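Local coordinates for protein trichothecene 15-O-acetyltransferase TRI3 (Fusarium sporotrichioides, PDB 3FOT) that transfers an acetyl group to the 15-hydroxyl of trichothecene precursors during the biosynthesis of mycotoxins such as T-2 toxin, at residues Leu476-Asp481 / Leu489-Asn494; Leu50-Ile55 / Val468-Leu473. All coordinates share one frame; numbering follows the deposited sequence. Where two conformers were deposited one is given.

Interaction 1 of 2, residues Leu476-Asp481 / Leu489-Asn494; sequences LAIRLD and LNIIYN
Ala-477 and Ile-492 face each other as a hydrogen-bonded pair in an antiparallel beta hairpin made by strands 477-483 and 486-494. Ala-477 N reaches Ile-492 O at 3.0 Å, and Ile-492 N returns to Ala-477 O. Two residues on, Arg-479 and Asn-490 repeat the pattern, with Arg-479 N 2.7 Å from Asn-490 O and Asn-490 N giving its hydrogen to Arg-479 O. Between these pairs sits Ile-478 opposite Ile-491, a non-hydrogen-bonded pair whose CA atoms are 4.4 Å apart.

Their side chains run alongside each other, pointing the same way, with CG1 of Ile-478 3.7 Å from CG1 of Ile-491. Leu-480 and Leu-489 extend this apolar face, their CD1 methyls 3.6 Å apart. At the other end, Leu-476 lays CB against CG2 of Ile-491, while its CD2 touches CB of Tyr-493. Helix 500-516 covers this side: Tyr-506 packs on Leu-476 and Ile-478, and Ile-510 on Leu-489.

Arg-479 belongs to the face with Ala-477, Asn-490 and Ile-492, which is turned toward strand 457-469. The next strand, 435-441, hydrogen-bonds to the other edge of 477-483 and supplies Asp-439, whose carboxylate forms a salt bridge with NH1 of Arg-479. A bend at chi3 (73°) turns the guanidinium out of line with the aliphatic part of the chain. That aliphatic part leans across Ile-492, bringing CD of Arg-479 to 3.4 Å from CD1 of Ile-492.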
ATOM      1  N   LEU A 476       5.215  -8.397 -12.408  1.00 12.88           N
ATOM      2  CA  LEU A 476       5.042  -6.958 -12.492  1.00 13.15           C
ATOM      3  C   LEU A 476       3.878  -6.640 -11.591  1.00 13.34           C
ATOM      4  O   LEU A 476       2.801  -7.219 -11.741  1.00 14.43           O
ATOM      5  CB  LEU A 476       4.733  -6.532 -13.932  1.00 12.83           C
ATOM      6  CG  LEU A 476       5.846  -6.772 -14.955  1.00 13.30           C
ATOM      7  CD1 LEU A 476       5.393  -6.284 -16.299  1.00 14.34           C
ATOM      8  CD2 LEU A 476       7.169  -6.091 -14.562  1.00 13.98           C
ATOM      9  N   ALA A 477       4.100  -5.754 -10.622  1.00 13.69           N
ATOM     10  CA  ALA A 477       3.026  -5.381  -9.712  1.00 13.95           C
ATOM     11  C   ALA A 477       2.572  -3.995 -10.115  1.00 13.95           C
ATOM     12  O   ALA A 477       3.335  -3.033  -9.972  1.00 14.13           O
ATOM     13  CB  ALA A 477       3.543  -5.370  -8.268  1.00 14.14           C
ATOM     14  N   ILE A 478       1.321  -3.899 -10.553  1.00 13.95           N
ATOM     15  CA  ILE A 478       0.805  -2.704 -11.190  1.00 14.12           C
ATOM     16  C   ILE A 478      -0.193  -2.062 -10.268  1.00 13.46           C
ATOM     17  O   ILE A 478      -1.187  -2.690  -9.894  1.00 14.21           O
ATOM     18  CB  ILE A 478       0.172  -3.030 -12.574  1.00 13.84           C
ATOM     19  CG1 ILE A 478       1.213  -3.721 -13.466  1.00 16.56           C
ATOM     20  CG2 ILE A 478      -0.308  -1.748 -13.234  1.00 14.85           C
ATOM     21  CD1 ILE A 478       0.621  -4.522 -14.584  1.00 17.80           C
ATOM     22  N   ARG A 479       0.089  -0.819  -9.867  1.00 13.62           N
ATOM     23  CA  ARG A 479      -0.755  -0.134  -8.902  1.00 14.49           C
ATOM     24  C   ARG A 479      -1.456   1.052  -9.577  1.00 13.88           C
ATOM     25  O   ARG A 479      -0.851   1.726 -10.408  1.00 14.67           O
ATOM     26  CB  ARG A 479       0.082   0.385  -7.732  1.00 15.27           C
ATOM     27  CG  ARG A 479       1.110  -0.620  -7.156  1.00 18.05           C
ATOM     28  CD  ARG A 479       1.670  -0.075  -5.830  1.00 17.35           C
ATOM     29  NE  ARG A 479       0.681  -0.156  -4.758  1.00 19.60           N
ATOM     30  CZ  ARG A 479       0.478  -1.208  -3.980  1.00 20.06           C
ATOM     31  NH1 ARG A 479      -0.458  -1.145  -3.038  1.00 23.21           N
ATOM     32  NH2 ARG A 479       1.201  -2.313  -4.126  1.00 23.16           N
ATOM     33  N   LEU A 480      -2.709   1.297  -9.216  1.00 12.18           N
ATOM     34  CA  LEU A 480      -3.424   2.478  -9.709  1.00 12.97           C
ATOM     35  C   LEU A 480      -3.877   3.320  -8.534  1.00 13.50           C
ATOM     36  O   LEU A 480      -4.495   2.805  -7.604  1.00 13.94           O
ATOM     37  CB  LEU A 480      -4.669   2.060 -10.511  1.00 12.53           C
ATOM     38  CG  LEU A 480      -5.542   3.202 -11.083  1.00 11.84           C
ATOM     39  CD1 LEU A 480      -4.857   3.884 -12.242  1.00 11.44           C
ATOM     40  CD2 LEU A 480      -6.950   2.727 -11.455  1.00 13.09           C
ATOM     41  N   ASP A 481      -3.599   4.615  -8.566  1.00 13.81           N
ATOM     42  CA  ASP A 481      -4.360   5.474  -7.661  1.00 14.81           C
ATOM     43  C   ASP A 481      -4.710   6.795  -8.313  1.00 13.64           C
ATOM     44  O   ASP A 481      -4.517   6.958  -9.523  1.00 14.40           O
ATOM     45  CB  ASP A 481      -3.738   5.611  -6.275  1.00 16.65           C
ATOM     46  CG  ASP A 481      -2.351   6.134  -6.304  1.00 19.09           C
ATOM     47  OD1 ASP A 481      -1.937   6.678  -7.354  1.00 22.62           O
ATOM     48  OD2 ASP A 481      -1.696   6.013  -5.227  1.00 22.01           O
ATOM     49  N   LEU A 489      -0.508   5.316 -12.868  1.00 11.00           N
ATOM     50  CA  LEU A 489      -0.184   3.890 -12.875  1.00 13.01           C
ATOM     51  C   LEU A 489       1.279   3.759 -12.575  1.00 12.58           C
ATOM     52  O   LEU A 489       2.117   4.438 -13.173  1.00 12.97           O
ATOM     53  CB  LEU A 489      -0.498   3.210 -14.222  1.00 12.67           C
ATOM     54  CG  LEU A 489      -1.963   2.904 -14.530  1.00 16.15           C
ATOM     55  CD1 LEU A 489      -2.588   4.156 -15.070  1.00 20.75           C
ATOM     56  CD2 LEU A 489      -2.053   1.783 -15.594  1.00 16.74           C
ATOM     57  N   ASN A 490       1.587   2.874 -11.636  1.00 13.03           N
ATOM     58  CA  ASN A 490       2.959   2.549 -11.248  0.50 13.20           C
ATOM     59  C   ASN A 490       3.174   1.043 -11.450  1.00 13.05           C
ATOM     60  O   ASN A 490       2.303   0.261 -11.060  1.00 12.95           O
ATOM     61  CB  ASN A 490       3.129   2.907  -9.771  0.50 13.52           C
ATOM     62  CG  ASN A 490       4.590   3.041  -9.333  0.50 15.48           C
ATOM     63  OD1 ASN A 490       5.519   2.574  -9.997  0.50 16.87           O
ATOM     64  ND2 ASN A 490       4.787   3.685  -8.185  0.50 17.61           N
ATOM     65  N   ILE A 491       4.284   0.660 -12.047  1.00 12.36           N
ATOM     66  CA  ILE A 491       4.636  -0.745 -12.070  1.00 12.25           C
ATOM     67  C   ILE A 491       5.906  -0.901 -11.261  1.00 12.03           C
ATOM     68  O   ILE A 491       6.937  -0.275 -11.547  1.00 12.49           O
ATOM     69  CB  ILE A 491       4.858  -1.310 -13.479  1.00 12.59           C
ATOM     70  CG1 ILE A 491       3.634  -1.080 -14.368  1.00 10.93           C
ATOM     71  CG2 ILE A 491       5.180  -2.826 -13.379  1.00 11.76           C
ATOM     72  CD1 ILE A 491       3.737  -1.752 -15.773  1.00 12.37           C
ATOM     73  N   ILE A 492       5.819  -1.726 -10.226  1.00 12.22           N
ATOM     74  CA  ILE A 492       6.999  -2.039  -9.443  1.00 12.88           C
ATOM     75  C   ILE A 492       7.462  -3.426  -9.863  1.00 12.53           C
ATOM     76  O   ILE A 492       6.642  -4.320 -10.114  1.00 12.88           O
ATOM     77  CB  ILE A 492       6.737  -1.986  -7.932  1.00 13.35           C
ATOM     78  CG1 ILE A 492       6.119  -0.650  -7.531  1.00 16.90           C
ATOM     79  CG2 ILE A 492       8.016  -2.152  -7.154  1.00 14.96           C
ATOM     80  CD1 ILE A 492       4.686  -0.760  -7.222  1.00 22.95           C
ATOM     81  N   TYR A 493       8.769  -3.562  -9.989  1.00 12.34           N
ATOM     82  CA  TYR A 493       9.343  -4.798 -10.475  1.00 12.94           C
ATOM     83  C   TYR A 493      10.688  -4.946  -9.832  1.00 13.14           C
ATOM     84  O   TYR A 493      11.198  -4.000  -9.214  1.00 13.85           O
ATOM     85  CB  TYR A 493       9.442  -4.779 -11.992  1.00 13.13           C
ATOM     86  CG  TYR A 493      10.423  -3.804 -12.581  1.00 11.93           C
ATOM     87  CD1 TYR A 493      11.641  -4.248 -13.088  1.00 14.58           C
ATOM     88  CD2 TYR A 493      10.132  -2.434 -12.663  1.00 14.22           C
ATOM     89  CE1 TYR A 493      12.538  -3.372 -13.641  1.00 14.48           C
ATOM     90  CE2 TYR A 493      11.023  -1.555 -13.228  1.00 13.71           C
ATOM     91  CZ  TYR A 493      12.224  -2.033 -13.718  1.00 15.33           C
ATOM     92  OH  TYR A 493      13.137  -1.162 -14.276  1.00 17.12           O
ATOM     93  N   ASN A 494      11.247  -6.141  -9.931  1.00 13.51           N
ATOM     94  CA  ASN A 494      12.601  -6.344  -9.477  1.00 14.09           C
ATOM     95  C   ASN A 494      13.516  -6.338 -10.688  1.00 14.71           C
ATOM     96  O   ASN A 494      13.243  -7.039 -11.661  1.00 13.87           O
ATOM     97  CB  ASN A 494      12.702  -7.650  -8.715  1.00 14.58           C
ATOM     98  CG  ASN A 494      13.976  -7.735  -7.941  1.00 15.20           C
ATOM     99  OD1 ASN A 494      15.007  -8.121  -8.489  1.00 18.08           O
ATOM    100  ND2 ASN A 494      13.936  -7.294  -6.683  1.00 15.02           N
TER

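Interaction 2 of 2, residues Leu50-Ile55 / Val468-Leu473; sequences LYDLYI and VVNQSL
Tyr-54 and Val-468 exchange two backbone hydrogen bonds: Tyr-54 N to Val-468 O at 2.8 Å, nearly straight at 177°, and Val-468 N to Tyr-54 O. The pairing runs on where strand 457-469 ends, since Asn-470 N donates to Asp-52 O over 2.9 Å. Farther along, the chains part enough to admit a water, which donates to Leu-50 O and accepts from Ser-472 N, each at 2.8 Å. This water also lies over the centre of the Tyr-51 ring, 3.8 Å above its plane.

The Asn-470 amide is gripped from several sides. ND2 donates to Ala-49 O and to Glu-142, and OD1 accepts from Trp-138 NE1. The amide meets the Tyr-54 ring with their planes 45° apart, ND2 lying at the ring edge. Glu-142 also bonds the Tyr-54 hydroxyl, so one carboxylate from helix 134-147 serves both residues, while His-183 stacks on the Tyr-54 ring.

Packing follows the backbone. In the conformer given, CG2 of Val-468 lies against CB of Tyr-54. On the other face Leu-53 CD2 lies beside Val-469 CG2, and beyond the strands Leu-50 folds CD1 over the hydroxymethyl of Ser-472, 3.4 Å from OG. Strands 53-61 and 457-469 are antiparallel neighbours in the mixed six-stranded sheet of this BAHD-superfamily acyltransferase, joining an early strand to one from late in the chain. Tyr-51 O accepts a hydrogen bond from ND1 of His-186, where the sequence HLFWDG begins, which matches the HxxxD motif of that superfamily.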
ATOM      1  N   LEU A  50      11.677  -6.642   2.136  1.00 10.80           N
ATOM      2  CA  LEU A  50      11.197  -7.083   0.833  1.00 11.21           C
ATOM      3  C   LEU A  50       9.813  -6.553   0.490  1.00 10.56           C
ATOM      4  O   LEU A  50       9.520  -6.429  -0.683  1.00 11.41           O
ATOM      5  CB  LEU A  50      11.236  -8.610   0.674  1.00 11.00           C
ATOM      6  CG  LEU A  50      12.623  -9.283   0.671  1.00 12.43           C
ATOM      7  CD1 LEU A  50      12.478 -10.695   0.119  1.00 15.02           C
ATOM      8  CD2 LEU A  50      13.635  -8.459  -0.115  1.00 13.86           C
ATOM      9  N   TYR A  51       8.979  -6.263   1.488  1.00 10.19           N
ATOM     10  CA  TYR A  51       7.637  -5.684   1.224  1.00 10.97           C
ATOM     11  C   TYR A  51       7.431  -4.261   1.782  1.00 10.14           C
ATOM     12  O   TYR A  51       6.288  -3.845   1.969  1.00  9.89           O
ATOM     13  CB  TYR A  51       6.516  -6.557   1.815  1.00 12.09           C
ATOM     14  CG  TYR A  51       6.369  -7.941   1.223  1.00 13.46           C
ATOM     15  CD1 TYR A  51       5.496  -8.170   0.168  1.00 16.84           C
ATOM     16  CD2 TYR A  51       7.082  -9.019   1.738  1.00 14.02           C
ATOM     17  CE1 TYR A  51       5.334  -9.453  -0.371  1.00 16.16           C
ATOM     18  CE2 TYR A  51       6.930 -10.299   1.220  1.00 15.52           C
ATOM     19  CZ  TYR A  51       6.059 -10.506   0.159  1.00 16.78           C
ATOM     20  OH  TYR A  51       5.906 -11.770  -0.393  1.00 17.58           O
ATOM     21  N   ASP A  52       8.513  -3.535   2.047  1.00  9.84           N
ATOM     22  CA  ASP A  52       8.421  -2.228   2.718  1.00  9.57           C
ATOM     23  C   ASP A  52       7.558  -1.267   1.884  1.00  9.66           C
ATOM     24  O   ASP A  52       7.592  -1.305   0.642  1.00 10.02           O
ATOM     25  CB  ASP A  52       9.812  -1.611   2.919  1.00  9.78           C
ATOM     26  CG  ASP A  52      10.516  -2.091   4.191  1.00  8.45           C
ATOM     27  OD1 ASP A  52      10.164  -3.160   4.753  1.00 10.55           O
ATOM     28  OD2 ASP A  52      11.451  -1.386   4.647  1.00  9.38           O
ATOM     29  N   LEU A  53       6.810  -0.421   2.583  1.00  9.36           N
ATOM     30  CA  LEU A  53       5.954   0.601   1.969  1.00  9.56           C
ATOM     31  C   LEU A  53       6.694   1.916   1.938  1.00  8.96           C
ATOM     32  O   LEU A  53       7.350   2.278   2.917  1.00  9.66           O
ATOM     33  CB  LEU A  53       4.697   0.825   2.825  1.00  9.79           C
ATOM     34  CG  LEU A  53       3.836  -0.358   3.234  1.00 12.10           C
ATOM     35  CD1 LEU A  53       2.830   0.086   4.283  1.00 14.50           C
ATOM     36  CD2 LEU A  53       3.164  -0.844   1.986  1.00 16.70           C
ATOM     37  N   TYR A  54       6.611   2.629   0.819  1.00  9.04           N
ATOM     38  CA  TYR A  54       7.091   4.007   0.779  1.00  9.17           C
ATOM     39  C   TYR A  54       6.003   4.867   0.162  1.00  9.14           C
ATOM     40  O   TYR A  54       5.361   4.463  -0.820  1.00 10.66           O
ATOM     41  CB  TYR A  54       8.319   4.144  -0.099  1.00  9.56           C
ATOM     42  CG  TYR A  54       9.568   3.462   0.387  1.00 10.37           C
ATOM     43  CD1 TYR A  54      10.575   4.207   0.998  1.00 11.22           C
ATOM     44  CD2 TYR A  54       9.765   2.090   0.198  1.00 12.01           C
ATOM     45  CE1 TYR A  54      11.757   3.620   1.408  1.00 10.32           C
ATOM     46  CE2 TYR A  54      10.961   1.479   0.612  1.00 12.98           C
ATOM     47  CZ  TYR A  54      11.943   2.260   1.219  1.00 10.98           C
ATOM     48  OH  TYR A  54      13.148   1.754   1.623  1.00 12.87           O
ATOM     49  N   ILE A  55       5.812   6.046   0.736  1.00  8.73           N
ATOM     50  CA  ILE A  55       4.900   7.050   0.155  1.00  8.89           C
ATOM     51  C   ILE A  55       5.725   8.315  -0.118  1.00  9.02           C
ATOM     52  O   ILE A  55       6.323   8.876   0.793  1.00  9.15           O
ATOM     53  CB  ILE A  55       3.691   7.335   1.083  1.00  7.81           C
ATOM     54  CG1 ILE A  55       2.888   6.037   1.316  1.00  7.93           C
ATOM     55  CG2 ILE A  55       2.734   8.421   0.457  1.00  8.32           C
ATOM     56  CD1 ILE A  55       1.967   6.089   2.578  1.00  9.55           C
ATOM     57  N   VAL A 468       4.629   3.396  -3.316  1.00 15.37           N
ATOM     58  CA  VAL A 468       5.424   2.259  -3.771  0.50 15.33           C
ATOM     59  C   VAL A 468       5.520   1.172  -2.688  1.00 15.52           C
ATOM     60  O   VAL A 468       5.586   1.465  -1.489  1.00 15.80           O
ATOM     61  CB  VAL A 468       6.830   2.694  -4.315  0.50 15.64           C
ATOM     62  CG1 VAL A 468       6.693   3.794  -5.390  0.50 14.37           C
ATOM     63  CG2 VAL A 468       7.713   3.176  -3.211  0.50 16.37           C
ATOM     64  N   VAL A 469       5.487  -0.088  -3.121  1.00 15.19           N
ATOM     65  CA  VAL A 469       5.719  -1.226  -2.226  1.00 14.35           C
ATOM     66  C   VAL A 469       6.860  -1.994  -2.849  1.00 14.42           C
ATOM     67  O   VAL A 469       6.786  -2.302  -4.053  1.00 14.32           O
ATOM     68  CB  VAL A 469       4.505  -2.150  -2.121  1.00 14.25           C
ATOM     69  CG1 VAL A 469       4.809  -3.303  -1.183  1.00 14.10           C
ATOM     70  CG2 VAL A 469       3.303  -1.359  -1.619  1.00 15.63           C
ATOM     71  N   ASN A 470       7.913  -2.275  -2.078  1.00 12.37           N
ATOM     72  CA  ASN A 470       9.084  -2.958  -2.623  1.00 12.65           C
ATOM     73  C   ASN A 470       8.648  -4.275  -3.256  1.00 12.80           C
ATOM     74  O   ASN A 470       7.737  -4.924  -2.757  1.00 12.83           O
ATOM     75  CB  ASN A 470      10.111  -3.266  -1.539  1.00 11.96           C
ATOM     76  CG  ASN A 470      10.965  -2.053  -1.162  1.00 13.36           C
ATOM     77  OD1 ASN A 470      10.988  -1.036  -1.863  1.00 12.71           O
ATOM     78  ND2 ASN A 470      11.679  -2.172  -0.057  1.00  8.80           N
ATOM     79  N   GLN A 471       9.304  -4.657  -4.347  1.00 14.21           N
ATOM     80  CA  GLN A 471       8.985  -5.901  -5.050  1.00 15.04           C
ATOM     81  C   GLN A 471      10.238  -6.772  -5.157  1.00 16.14           C
ATOM     82  O   GLN A 471      11.227  -6.373  -5.790  1.00 15.62           O
ATOM     83  CB  GLN A 471       8.418  -5.616  -6.442  1.00 15.35           C
ATOM     84  CG  GLN A 471       8.282  -6.856  -7.359  1.00 16.30           C
ATOM     85  CD  GLN A 471       7.227  -7.851  -6.884  1.00 17.73           C
ATOM     86  OE1 GLN A 471       7.297  -8.367  -5.771  1.00 19.17           O
ATOM     87  NE2 GLN A 471       6.257  -8.146  -7.751  1.00 16.31           N
ATOM     88  N   SER A 472      10.171  -7.939  -4.517  1.00 15.98           N
ATOM     89  CA  SER A 472      11.242  -8.925  -4.547  1.00 16.85           C
ATOM     90  C   SER A 472      10.853 -10.191  -5.330  1.00 16.00           C
ATOM     91  O   SER A 472      11.663 -11.111  -5.452  1.00 15.65           O
ATOM     92  CB  SER A 472      11.583  -9.333  -3.113  1.00 17.86           C
ATOM     93  OG  SER A 472      10.464 -10.022  -2.526  1.00 21.96           O
ATOM     94  N   LEU A 473       9.609 -10.255  -5.794  1.00 14.15           N
ATOM     95  CA  LEU A 473       9.130 -11.406  -6.574  1.00 14.45           C
ATOM     96  C   LEU A 473       9.132 -11.032  -8.056  1.00 14.17           C
ATOM     97  O   LEU A 473       9.180  -9.835  -8.393  1.00 14.09           O
ATOM     98  CB  LEU A 473       7.749 -11.875  -6.080  1.00 14.53           C
ATOM     99  CG  LEU A 473       7.779 -12.718  -4.785  1.00 16.05           C
ATOM    100  CD1 LEU A 473       6.389 -12.937  -4.208  1.00 17.61           C
ATOM    101  CD2 LEU A 473       8.510 -14.077  -4.969  1.00 16.13           C
TER
HETATM  102  O   HOH W   1       8.447  -8.403  -2.356  1.00 16.86           O

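From the N terminus, residues 50-55 enter strand 53-61, and interaction 2 closes only when residues 468-473 arrive, a loop of 412 residues enclosing much of the protein. The chain then turns almost at once into strand 477-483 and, within a few residues, 486-494, so interaction 1 closes a short hairpin. Strands 277-283 and 435-441, flanking it, lie inside the long loop. The two loops follow in series, neither nested nor crossed. The two contacts lie in different sheets, six-stranded and four-stranded, with contact centres about 10 Å apart. Asn-494 ND2 probably hydrogen-bonds Gln-471 O, Ile-492 CG2 packs on Val-469 O, and Arg-479 lies against Val-469, so the exit from the larger sheet is stitched to the hairpin.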